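PDB 2HC9: leucine aminopeptidase 1, which releases N-terminal amino acids, preferably leucine, from peptides as a zinc-dependent aminopeptidase of the M17 family and probably serves as a digestive enzyme. Local coordinates for residues S169-D178 with D466-A474. The protein carries 1 engineered substitution. Sequence-based numbering, arbitrary orientation. Where two conformers were deposited one is given.
With SO4 (sulfate ion), chain E.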
loop_
_atom_site.group_PDB
_atom_site.type_symbol
_atom_site.label_atom_id
_atom_site.label_comp_id
_atom_site.label_asym_id
_atom_site.label_seq_id
_atom_site.Cartn_x
_atom_site.Cartn_y
_atom_site.Cartn_z
ATOM N N SER A 169 -37.014 1.778 -22.211
ATOM C CA SER A 169 -35.686 2.360 -22.478
ATOM C C SER A 169 -34.817 2.255 -21.216
ATOM O O SER A 169 -33.621 1.934 -21.302
ATOM C CB SER A 169 -35.828 3.816 -22.918
ATOM O OG SER A 169 -36.104 3.899 -24.310
ATOM N N VAL A 170 -35.431 2.506 -20.060
ATOM C CA VAL A 170 -34.769 2.375 -18.751
ATOM C C VAL A 170 -34.290 0.940 -18.544
ATOM O O VAL A 170 -33.094 0.693 -18.264
ATOM C CB VAL A 170 -35.694 2.854 -17.576
ATOM C CG1 VAL A 170 -35.106 2.450 -16.206
ATOM C CG2 VAL A 170 -35.887 4.405 -17.660
ATOM N N ARG A 171 -35.201 -0.023 -18.723
ATOM C CA ARG A 171 -34.827 -1.442 -18.518
ATOM C C ARG A 171 -33.820 -1.963 -19.539
ATOM O O ARG A 171 -32.982 -2.802 -19.206
ATOM C CB ARG A 171 -36.073 -2.327 -18.483
ATOM C CG ARG A 171 -36.961 -2.008 -17.287
ATOM C CD ARG A 171 -38.261 -2.836 -17.351
ATOM N NE ARG A 171 -38.039 -4.258 -17.072
ATOM C CZ ARG A 171 -38.589 -5.269 -17.754
ATOM N NH1 ARG A 171 -39.373 -5.056 -18.831
ATOM N NH2 ARG A 171 -38.333 -6.511 -17.372
ATOM N N GLU A 172 -33.902 -1.473 -20.774
ATOM C CA GLU A 172 -32.911 -1.822 -21.799
ATOM C C GLU A 172 -31.511 -1.287 -21.476
ATOM O O GLU A 172 -30.517 -2.004 -21.610
ATOM C CB GLU A 172 -33.346 -1.288 -23.180
ATOM C CG GLU A 172 -34.492 -2.141 -23.827
ATOM C CD GLU A 172 -33.982 -3.507 -24.232
ATOM O OE1 GLU A 172 -33.406 -3.602 -25.339
ATOM O OE2 GLU A 172 -34.068 -4.454 -23.410
ATOM N N THR A 173 -31.442 -0.025 -21.067
ATOM C CA THR A 173 -30.154 0.564 -20.642
ATOM C C THR A 173 -29.535 -0.316 -19.550
ATOM O O THR A 173 -28.362 -0.688 -19.633
ATOM C CB THR A 173 -30.371 1.991 -20.052
ATOM O OG1 THR A 173 -30.961 2.829 -21.044
ATOM C CG2 THR A 173 -29.028 2.620 -19.645
ATOM N N ALA A 174 -30.326 -0.629 -18.519
ATOM C CA ALA A 174 -29.856 -1.465 -17.410
ATOM C C ALA A 174 -29.459 -2.881 -17.858
ATOM O O ALA A 174 -28.449 -3.416 -17.396
ATOM C CB ALA A 174 -30.916 -1.531 -16.305
ATOM N N ARG A 175 -30.251 -3.488 -18.745
ATOM C CA ARG A 175 -29.900 -4.816 -19.279
ATOM C C ARG A 175 -28.525 -4.817 -19.956
ATOM O O ARG A 175 -27.697 -5.737 -19.743
ATOM C CB ARG A 175 -30.964 -5.281 -20.306
ATOM C CG ARG A 175 -30.569 -6.603 -21.021
ATOM C CD ARG A 175 -31.613 -7.038 -22.060
ATOM N NE ARG A 175 -31.746 -6.117 -23.191
ATOM C CZ ARG A 175 -30.901 -6.033 -24.232
ATOM N NH1 ARG A 175 -29.815 -6.800 -24.317
ATOM N NH2 ARG A 175 -31.152 -5.183 -25.209
ATOM N N LEU A 176 -28.293 -3.805 -20.797
ATOM C CA LEU A 176 -27.029 -3.690 -21.522
ATOM C C LEU A 176 -25.883 -3.556 -20.507
ATOM O O LEU A 176 -24.849 -4.188 -20.642
ATOM C CB LEU A 176 -27.064 -2.485 -22.495
ATOM C CG LEU A 176 -28.081 -2.654 -23.665
ATOM C CD1 LEU A 176 -28.190 -1.313 -24.427
ATOM C CD2 LEU A 176 -27.603 -3.754 -24.608
ATOM N N ILE A 177 -26.098 -2.738 -19.481
ATOM C CA ILE A 177 -25.095 -2.537 -18.430
ATOM C C ILE A 177 -24.822 -3.819 -17.648
ATOM O O ILE A 177 -23.655 -4.138 -17.386
ATOM C CB ILE A 177 -25.523 -1.382 -17.494
ATOM C CG1 ILE A 177 -25.358 -0.050 -18.259
ATOM C CG2 ILE A 177 -24.724 -1.390 -16.131
ATOM C CD1 ILE A 177 -26.057 1.134 -17.562
ATOM N N ASP A 178 -25.877 -4.563 -17.289
ATOM C CA ASP A 178 -25.718 -5.746 -16.399
ATOM C C ASP A 178 -25.102 -6.945 -17.117
ATOM O O ASP A 178 -24.595 -7.844 -16.466
ATOM C CB ASP A 178 -27.080 -6.206 -15.853
ATOM C CG ASP A 178 -27.720 -5.197 -14.907
ATOM O OD1 ASP A 178 -27.005 -4.306 -14.397
ATOM O OD2 ASP A 178 -28.941 -5.324 -14.656
ATOM N N ASP A 466 -25.466 -4.102 -7.252
ATOM C CA ASP A 466 -25.003 -4.947 -8.353
ATOM C C ASP A 466 -25.729 -4.710 -9.675
ATOM O O ASP A 466 -25.616 -5.540 -10.601
ATOM C CB ASP A 466 -25.155 -6.419 -7.955
ATOM C CG ASP A 466 -24.316 -6.775 -6.761
ATOM O OD1 ASP A 466 -23.254 -6.162 -6.605
ATOM O OD2 ASP A 466 -24.711 -7.660 -5.982
ATOM N N ARG A 467 -26.509 -3.634 -9.744
ATOM C CA ARG A 467 -27.410 -3.427 -10.862
ATOM C C ARG A 467 -27.289 -2.040 -11.485
ATOM O O ARG A 467 -27.194 -1.048 -10.777
ATOM C CB ARG A 467 -28.859 -3.667 -10.400
ATOM C CG ARG A 467 -29.135 -5.155 -10.098
ATOM C CD ARG A 467 -29.112 -6.006 -11.378
ATOM N NE ARG A 467 -29.706 -7.340 -11.171
ATOM C CZ ARG A 467 -29.933 -8.218 -12.147
ATOM N NH1 ARG A 467 -29.636 -7.911 -13.411
ATOM N NH2 ARG A 467 -30.510 -9.394 -11.867
ATOM N N GLY A 468 -27.322 -1.990 -12.817
ATOM C CA GLY A 468 -27.511 -0.734 -13.527
ATOM C C GLY A 468 -28.830 -0.082 -13.140
ATOM O O GLY A 468 -29.847 -0.770 -12.925
ATOM N N THR A 469 -28.816 1.245 -13.044
ATOM C CA THR A 469 -30.062 1.984 -12.763
ATOM C C THR A 469 -30.842 2.320 -14.031
ATOM O O THR A 469 -32.013 2.722 -13.965
ATOM C CB THR A 469 -29.758 3.309 -12.040
ATOM O OG1 THR A 469 -28.760 4.031 -12.794
ATOM C CG2 THR A 469 -29.244 3.046 -10.606
ATOM N N GLY A 470 -30.193 2.235 -15.195
ATOM C CA GLY A 470 -30.831 2.739 -16.407
ATOM C C GLY A 470 -30.929 4.261 -16.486
ATOM O O GLY A 470 -31.884 4.803 -17.034
ATOM N N TYR A 471 -29.934 4.945 -15.915
ATOM C CA TYR A 471 -29.837 6.407 -15.975
ATOM C C TYR A 471 -29.670 6.889 -17.410
ATOM O O TYR A 471 -28.893 6.308 -18.199
ATOM C CB TYR A 471 -28.611 6.829 -15.158
ATOM C CG TYR A 471 -28.441 8.316 -14.952
ATOM C CD1 TYR A 471 -28.780 8.911 -13.730
ATOM C CD2 TYR A 471 -27.895 9.115 -15.963
ATOM C CE1 TYR A 471 -28.587 10.300 -13.520
ATOM C CE2 TYR A 471 -27.704 10.478 -15.782
ATOM C CZ TYR A 471 -28.046 11.058 -14.577
ATOM O OH TYR A 471 -27.812 12.402 -14.421
ATOM N N GLY A 472 -30.376 7.972 -17.747
ATOM C CA GLY A 472 -30.134 8.648 -19.021
ATOM C C GLY A 472 -31.422 8.869 -19.822
ATOM O O GLY A 472 -31.726 10.000 -20.151
ATOM N N PRO A 473 -32.170 7.789 -20.149
ATOM C CA PRO A 473 -33.447 7.982 -20.875
ATOM C C PRO A 473 -34.439 8.942 -20.191
ATOM O O PRO A 473 -35.045 9.777 -20.867
ATOM C CB PRO A 473 -34.029 6.564 -20.967
ATOM C CG PRO A 473 -32.765 5.652 -20.953
ATOM C CD PRO A 473 -31.819 6.354 -19.996
ATOM N N ALA A 474 -34.585 8.857 -18.876
ATOM C CA ALA A 474 -35.537 9.747 -18.196
ATOM C C ALA A 474 -35.024 11.187 -18.273
ATOM O O ALA A 474 -35.781 12.094 -18.602
ATOM C CB ALA A 474 -35.775 9.311 -16.745
HETATM S S SO4 E . -31.940 -8.741 -8.406
HETATM O O1 SO4 E . -33.326 -8.267 -8.349
HETATM O O2 SO4 E . -31.791 -9.733 -9.473
HETATM O O3 SO4 E . -31.065 -7.574 -8.630
HETATM O O4 SO4 E . -31.541 -9.402 -7.163
HETATM O O HOH W 1 -30.567 -3.394 -13.546
HETATM O O HOH W 2 -24.661 -4.854 -13.180
#
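In the catalytic domain of this M17-family aminopeptidase, the C-terminal part of helix 157-178 lies against a glycine-rich run, 466-474, that leads from a short two-stranded antiparallel sheet into helix 473-480. At the helix end D178 grips this run with both carboxylate oxygens. D178 OD1 accepts from G468 N at 2.8 Å, nearly straight, on its syn lone pair. R467 NH1 meets D178 OD2 at 3.0 Å from above the carboxylate plane, a salt bridge with the carboxylate and guanidinium planes 58° apart. One water joins OD2 to G468 O, another OD1 to D466 O. The bend at chi2 (-68°) brings the R467 guanidinium back to D178; its NE and NH2 bond a sulfate, probably from the crystallisation liquor, which K98 also holds, and NH1 also bonds F134 O. With an alanine here, D178 OD2 would probably lose its charged partner, and F134 O and the sulfate their bonds to the guanidinium. Glycine lets the backbones close in where G470 CA lies 4.4 Å from A174 CA; a CB on G470 would run into V170 O. I177 CG2 rests on G468 CA, where a CB would clash with it, and the I177 side chain lies about 12 Å from a bound zinc ion. A174 CB packs against G468 O at 3.6 Å. Farther along, S169 CB meets P473 CB, and T173 OG1, donating to S169 O from the carbonyl face opposite T173 N, touches P473 CG at 3.4 Å.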